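Local coordinates for protein TonB-dependent siderophore receptor (Pseudomonas aeruginosa 39016, PDB 5NEC) that probably takes ferric siderophores, and drugs conjugated to siderophores, across the outer membrane through a plugged beta-barrel, using energy delivered by TonB, at residues Gly321-Asn325 against Gly326-Arg330; His465-Arg468 against Pro469-Leu473. All blocks are in the same frame, centred on the assembly; numbering follows the deposited sequence.

Interaction 1. Residues Gly321-Asn325 against Gly326-Arg330; sequences GNINN and GSVWR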
ATOM      1  N   GLY A 321     -28.853 -14.134  -5.860  1.00 42.50           N
ATOM      2  CA  GLY A 321     -29.413 -15.312  -5.245  1.00 41.67           C
ATOM      3  C   GLY A 321     -29.374 -16.561  -6.099  1.00 41.72           C
ATOM      4  O   GLY A 321     -29.844 -17.595  -5.651  1.00 41.59           O
ATOM      5  N   ASN A 322     -28.762 -16.501  -7.289  1.00 41.49           N
ATOM      6  CA  ASN A 322     -28.602 -17.697  -8.142  1.00 40.44           C
ATOM      7  C   ASN A 322     -27.766 -18.797  -7.482  1.00 41.01           C
ATOM      8  O   ASN A 322     -27.932 -19.967  -7.813  1.00 38.57           O
ATOM      9  CB  ASN A 322     -27.953 -17.364  -9.484  1.00 39.80           C
ATOM     10  CG  ASN A 322     -28.688 -16.286 -10.246  1.00 40.71           C
ATOM     11  OD1 ASN A 322     -29.892 -16.371 -10.434  1.00 38.44           O
ATOM     12  ND2 ASN A 322     -27.960 -15.269 -10.708  1.00 40.46           N
ATOM     13  N   ILE A 323     -26.848 -18.424  -6.589  1.00 42.45           N
ATOM     14  CA  ILE A 323     -26.027 -19.406  -5.863  1.00 43.83           C
ATOM     15  C   ILE A 323     -26.844 -20.392  -5.036  1.00 44.53           C
ATOM     16  O   ILE A 323     -26.416 -21.534  -4.857  1.00 47.57           O
ATOM     17  CB  ILE A 323     -24.927 -18.763  -4.969  1.00 44.33           C
ATOM     18  CG1 ILE A 323     -25.523 -17.843  -3.880  1.00 43.65           C
ATOM     19  CG2 ILE A 323     -23.920 -18.020  -5.848  1.00 44.95           C
ATOM     20  CD1 ILE A 323     -24.505 -17.362  -2.873  1.00 42.64           C
ATOM     21  N   ASN A 324     -28.017 -19.973  -4.580  1.00 43.43           N
ATOM     22  CA  ASN A 324     -28.902 -20.858  -3.844  1.00 43.45           C
ATOM     23  C   ASN A 324     -29.586 -21.946  -4.663  1.00 42.06           C
ATOM     24  O   ASN A 324     -30.213 -22.809  -4.071  1.00 42.78           O
ATOM     25  CB  ASN A 324     -29.918 -20.037  -3.042  1.00 42.84           C
ATOM     26  CG  ASN A 324     -29.246 -19.228  -1.955  1.00 42.97           C
ATOM     27  OD1 ASN A 324     -28.410 -19.745  -1.251  1.00 44.35           O
ATOM     28  ND2 ASN A 324     -29.558 -17.952  -1.856  1.00 43.67           N
ATOM     29  N   ASN A 325     -29.479 -21.919  -5.993  1.00 41.31           N
ATOM     30  CA  ASN A 325     -29.908 -23.046  -6.824  1.00 41.12           C
ATOM     31  C   ASN A 325     -28.726 -23.733  -7.505  1.00 41.98           C
ATOM     32  O   ASN A 325     -28.929 -24.590  -8.346  1.00 44.32           O
ATOM     33  CB  ASN A 325     -30.967 -22.606  -7.844  1.00 41.72           C
ATOM     34  CG  ASN A 325     -30.390 -21.758  -8.986  1.00 43.98           C
ATOM     35  OD1 ASN A 325     -29.310 -22.018  -9.502  1.00 45.52           O
ATOM     36  ND2 ASN A 325     -31.115 -20.731  -9.366  1.00 42.27           N
ATOM     37  N   GLY A 326     -27.497 -23.346  -7.158  1.00 42.89           N
ATOM     38  CA  GLY A 326     -26.272 -23.973  -7.670  1.00 41.73           C
ATOM     39  C   GLY A 326     -25.630 -23.337  -8.901  1.00 42.04           C
ATOM     40  O   GLY A 326     -24.829 -23.994  -9.588  1.00 41.47           O
ATOM     41  N   SER A 327     -25.966 -22.070  -9.179  1.00 40.86           N
ATOM     42  CA  SER A 327     -25.420 -21.346 -10.335  1.00 39.98           C
ATOM     43  C   SER A 327     -24.936 -19.925 -10.015  1.00 38.70           C
ATOM     44  O   SER A 327     -25.204 -19.364  -8.944  1.00 38.99           O
ATOM     45  CB  SER A 327     -26.447 -21.308 -11.459  1.00 40.13           C
ATOM     46  OG  SER A 327     -27.520 -20.479 -11.119  1.00 39.86           O
ATOM     47  N   VAL A 328     -24.201 -19.353 -10.964  1.00 38.32           N
ATOM     48  CA  VAL A 328     -23.551 -18.042 -10.797  1.00 37.76           C
ATOM     49  C   VAL A 328     -23.694 -17.213 -12.072  1.00 35.62           C
ATOM     50  O   VAL A 328     -23.246 -17.647 -13.133  1.00 36.60           O
ATOM     51  CB  VAL A 328     -22.046 -18.215 -10.496  1.00 37.99           C
ATOM     52  CG1 VAL A 328     -21.330 -16.873 -10.485  1.00 38.69           C
ATOM     53  CG2 VAL A 328     -21.831 -18.955  -9.173  1.00 38.43           C
ATOM     54  N   TRP A 329     -24.265 -16.018 -11.955  1.00 32.98           N
ATOM     55  CA  TRP A 329     -24.234 -15.045 -13.050  1.00 33.63           C
ATOM     56  C   TRP A 329     -22.842 -14.375 -13.127  1.00 33.22           C
ATOM     57  O   TRP A 329     -22.352 -13.842 -12.128  1.00 32.74           O
ATOM     58  CB  TRP A 329     -25.317 -13.996 -12.844  1.00 34.07           C
ATOM     59  CG  TRP A 329     -25.277 -12.854 -13.774  1.00 33.90           C
ATOM     60  CD1 TRP A 329     -25.160 -12.906 -15.119  1.00 34.28           C
ATOM     61  CD2 TRP A 329     -25.380 -11.472 -13.425  1.00 34.38           C
ATOM     62  NE1 TRP A 329     -25.196 -11.626 -15.649  1.00 35.89           N
ATOM     63  CE2 TRP A 329     -25.322 -10.727 -14.624  1.00 34.79           C
ATOM     64  CE3 TRP A 329     -25.517 -10.788 -12.214  1.00 35.40           C
ATOM     65  CZ2 TRP A 329     -25.385  -9.332 -14.651  1.00 34.16           C
ATOM     66  CZ3 TRP A 329     -25.604  -9.392 -12.236  1.00 35.20           C
ATOM     67  CH2 TRP A 329     -25.534  -8.684 -13.459  1.00 35.08           C
ATOM     68  N   ARG A 330     -22.208 -14.447 -14.294  1.00 33.95           N
ATOM     69  CA  ARG A 330     -20.911 -13.788 -14.530  1.00 35.84           C
ATOM     70  C   ARG A 330     -21.117 -12.318 -14.849  1.00 36.38           C
ATOM     71  O   ARG A 330     -21.114 -11.898 -15.993  1.00 37.76           O
ATOM     72  CB  ARG A 330     -20.140 -14.459 -15.649  1.00 35.34           C
ATOM     73  CG  ARG A 330     -19.598 -15.807 -15.235  1.00 36.28           C
ATOM     74  CD  ARG A 330     -19.050 -16.512 -16.456  1.00 36.36           C
ATOM     75  NE  ARG A 330     -18.276 -17.710 -16.159  1.00 35.11           N
ATOM     76  CZ  ARG A 330     -18.240 -18.805 -16.923  1.00 34.89           C
ATOM     77  NH1 ARG A 330     -18.973 -18.901 -18.031  1.00 35.76           N
ATOM     78  NH2 ARG A 330     -17.492 -19.842 -16.558  1.00 34.53           N
TER
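Two backbone bonds running from Gly326 and Ser327 back to Ile323 and Asn322 close the 3-10 turn as a Schellman motif, and Gly326 itself turns the chain with a positive phi of 94°. Ser327 N reaches Asn322 O at 3.2 Å. Gly326 N reaches Ile323 O at 3.1 Å. Asn322 O is gripped twice, since Asn325 N reaches it at 3.1 Å from the face of the carbonyl opposite to Ser327 N. The side chains add a third closure. Ser327 OG donates to Asn325 OD1 at 2.9 Å, lying in the amide plane on a lone pair; Asn325 can offer that oxygen because its chi1 of 73° sets CG between the backbone N and carbonyl carbon. Asn322 CB also packs on Ser327 OG at 3.5 Å, and its ND2 passes 3.6 Å from Trp329 CB, the amide standing nearly perpendicular (86°) to the indole. Asp317 OD1 accepts from both Asn322 ND2 and Trp329 N, a shared acceptor consistent with the close approach of the two residues. The apolar part is small: Ile323 CG2 meets Val328 CG2 at 4.0 Å. The chemistry is thus chiefly polar: local bonds take up Asn322 O, Ile323 O and Asn325 OD1 as the chain enters strand 327-354, while the ND2 groups are held from outside, that of Asn322 by Asp317 and Asn388, that of Asn325 by Cys390.

Interaction 2. Residues His465-Arg468 against Pro469-Leu473; sequences HGVR and PATKL
Val467 and Ala470 are the ends of a type VIb turn whose central pair, Arg468 and Pro469, is joined by a cis peptide bond. Arg468 CA and Pro469 CA lie only 3.0 Å apart, as the cis bond requires, and Val467 CA and Ala470 CA are 5.5 Å apart, close enough for a four-residue turn. The backbone angles settle the type: Arg468, at phi/psi -128°/118°, fits the first central position, and the psi of Pro469, 160°, excludes type VIa. No hydrogen bond crosses between 465-468 and 469-473, and a type VIb turn does not need one. Although Ala470 N lies 3.3 Å from Val467 O, its N-H points poorly for bonding, and the nearest thing to a polar link is a CA-H...O contact from Ala470 CA to Val467 O at 3.5 Å.

The apolar contact is made by single branches: Val467 CG2 meets Thr471 CG2 at 3.6 Å, the two side chains crossing at about a right angle. Val467 CG1 takes the place anti to the carbonyl carbon, which puts CG2 between backbone N and carbonyl carbon, facing Thr471.

Two van der Waals contacts involve polar atoms. Val467 CG2 rests 3.6 Å from Pro469 O. Nearer the strand end, His465 ND1 approaches Ala470 CB to 3.8 Å, the methyl meeting the ring obliquely.

Nearly all of this is on the surface, and His465 and Arg468 also touch crystal neighbours, so their side-chain placement may partly reflect lattice packing. The turn lies in the connection of a beta-hairpin, between strand 447-464 and the antiparallel strand 471-488. Backbone bonds of Thr471 with Asn464 and of Leu473 with Ala462 pair the strands just beyond it, while His465 bonds through its backbone to Pro425, just before strand 426-444.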
ATOM      1  N   HIS A 465     -19.439  13.555 -20.241  1.00 43.00           N
ATOM      2  CA  HIS A 465     -19.995  13.230 -21.555  1.00 43.32           C
ATOM      3  C   HIS A 465     -20.899  11.987 -21.499  1.00 44.69           C
ATOM      4  O   HIS A 465     -21.439  11.579 -22.535  1.00 45.93           O
ATOM      5  CB  HIS A 465     -18.847  13.059 -22.582  1.00 42.31           C
ATOM      6  CG  HIS A 465     -17.952  14.265 -22.669  1.00 41.69           C
ATOM      7  ND1 HIS A 465     -18.314  15.427 -23.324  1.00 41.38           N
ATOM      8  CD2 HIS A 465     -16.740  14.507 -22.124  1.00 40.39           C
ATOM      9  CE1 HIS A 465     -17.360  16.325 -23.190  1.00 41.00           C
ATOM     10  NE2 HIS A 465     -16.388  15.789 -22.476  1.00 40.97           N
ATOM     11  N   GLY A 466     -21.075  11.389 -20.311  1.00 45.09           N
ATOM     12  CA  GLY A 466     -22.027  10.280 -20.128  1.00 45.05           C
ATOM     13  C   GLY A 466     -23.496  10.673 -20.090  1.00 46.50           C
ATOM     14  O   GLY A 466     -24.341   9.821 -20.202  1.00 48.95           O
ATOM     15  N   VAL A 467     -23.791  11.958 -19.910  1.00 47.84           N
ATOM     16  CA  VAL A 467     -25.157  12.481 -19.922  1.00 48.30           C
ATOM     17  C   VAL A 467     -25.272  13.503 -21.059  1.00 51.01           C
ATOM     18  O   VAL A 467     -24.269  14.093 -21.492  1.00 51.38           O
ATOM     19  CB  VAL A 467     -25.577  13.160 -18.577  1.00 47.00           C
ATOM     20  CG1 VAL A 467     -25.432  12.197 -17.407  1.00 45.80           C
ATOM     21  CG2 VAL A 467     -24.795  14.448 -18.305  1.00 46.90           C
ATOM     22  N   ARG A 468     -26.515  13.750 -21.473  1.00 52.04           N
ATOM     23  CA  ARG A 468     -26.831  14.506 -22.663  1.00 51.86           C
ATOM     24  C   ARG A 468     -27.822  15.641 -22.365  1.00 51.68           C
ATOM     25  O   ARG A 468     -28.931  15.371 -21.958  1.00 52.14           O
ATOM     26  CB  ARG A 468     -27.451  13.545 -23.652  1.00 54.41           C
ATOM     27  CG  ARG A 468     -27.559  14.127 -25.025  1.00 57.17           C
ATOM     28  CD  ARG A 468     -28.693  13.552 -25.850  1.00 59.28           C
ATOM     29  NE  ARG A 468     -28.889  14.484 -26.950  1.00 61.32           N
ATOM     30  CZ  ARG A 468     -28.077  14.589 -27.993  1.00 59.73           C
ATOM     31  NH1 ARG A 468     -27.029  13.772 -28.117  1.00 58.94           N
ATOM     32  NH2 ARG A 468     -28.331  15.498 -28.933  1.00 59.23           N
ATOM     33  N   PRO A 469     -27.439  16.916 -22.565  1.00 50.88           N
ATOM     34  CA  PRO A 469     -26.127  17.430 -22.984  1.00 50.25           C
ATOM     35  C   PRO A 469     -25.063  17.208 -21.918  1.00 50.21           C
ATOM     36  O   PRO A 469     -25.395  17.003 -20.758  1.00 51.92           O
ATOM     37  CB  PRO A 469     -26.370  18.921 -23.201  1.00 50.54           C
ATOM     38  CG  PRO A 469     -27.570  19.230 -22.383  1.00 51.96           C
ATOM     39  CD  PRO A 469     -28.419  18.003 -22.383  1.00 50.93           C
ATOM     40  N   ALA A 470     -23.797  17.251 -22.330  1.00 48.11           N
ATOM     41  CA  ALA A 470     -22.676  17.161 -21.413  1.00 45.79           C
ATOM     42  C   ALA A 470     -22.789  18.235 -20.340  1.00 46.28           C
ATOM     43  O   ALA A 470     -23.231  19.350 -20.624  1.00 47.63           O
ATOM     44  CB  ALA A 470     -21.367  17.306 -22.161  1.00 44.00           C
ATOM     45  N   THR A 471     -22.409  17.883 -19.110  1.00 47.19           N
ATOM     46  CA  THR A 471     -22.417  18.812 -17.975  1.00 47.36           C
ATOM     47  C   THR A 471     -21.001  19.270 -17.677  1.00 47.88           C
ATOM     48  O   THR A 471     -20.017  18.523 -17.891  1.00 44.44           O
ATOM     49  CB  THR A 471     -23.034  18.189 -16.702  1.00 47.75           C
ATOM     50  OG1 THR A 471     -22.305  17.012 -16.319  1.00 47.71           O
ATOM     51  CG2 THR A 471     -24.531  17.813 -16.949  1.00 47.18           C
ATOM     52  N   LYS A 472     -20.927  20.523 -17.228  1.00 48.62           N
ATOM     53  CA  LYS A 472     -19.718  21.134 -16.766  1.00 50.36           C
ATOM     54  C   LYS A 472     -19.985  21.640 -15.349  1.00 51.75           C
ATOM     55  O   LYS A 472     -20.800  22.539 -15.160  1.00 51.49           O
ATOM     56  CB  LYS A 472     -19.335  22.275 -17.690  1.00 51.29           C
ATOM     57  CG  LYS A 472     -17.968  22.855 -17.381  1.00 53.58           C
ATOM     58  CD  LYS A 472     -17.784  24.202 -18.063  1.00 55.26           C
ATOM     59  CE  LYS A 472     -16.452  24.804 -17.654  1.00 55.91           C
ATOM     60  NZ  LYS A 472     -16.265  26.121 -18.309  1.00 58.11           N
ATOM     61  N   LEU A 473     -19.299  21.060 -14.363  1.00 53.52           N
ATOM     62  CA  LEU A 473     -19.511  21.387 -12.949  1.00 54.55           C
ATOM     63  C   LEU A 473     -18.184  21.677 -12.267  1.00 52.91           C
ATOM     64  O   LEU A 473     -17.268  20.887 -12.347  1.00 52.74           O
ATOM     65  CB  LEU A 473     -20.251  20.233 -12.253  1.00 54.83           C
ATOM     66  CG  LEU A 473     -21.697  20.014 -12.771  1.00 57.76           C
ATOM     67  CD1 LEU A 473     -22.285  18.704 -12.227  1.00 57.64           C
ATOM     68  CD2 LEU A 473     -22.631  21.201 -12.475  1.00 56.89           C
TER

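How the interactions relate
Followed from the N terminus, the chain leaves strand 296-316 and meets interaction 1, which closes the end of that connection and starts strand 327-354. It then passes through, among others, strands 357-379, 426-444 and 447-464 before interaction 2 turns it back into strand 471-488. The two contacts are in series and neither nests nor crosses: each joins two adjoining ranges of the chain, and interaction 1 is complete before interaction 2 begins. Their centres lie 37 Å apart, with nearest atoms about 20 Å apart, so they do not touch. What they share is the antiparallel barrel wall, where each spans the end of a link and the start of the strand after it.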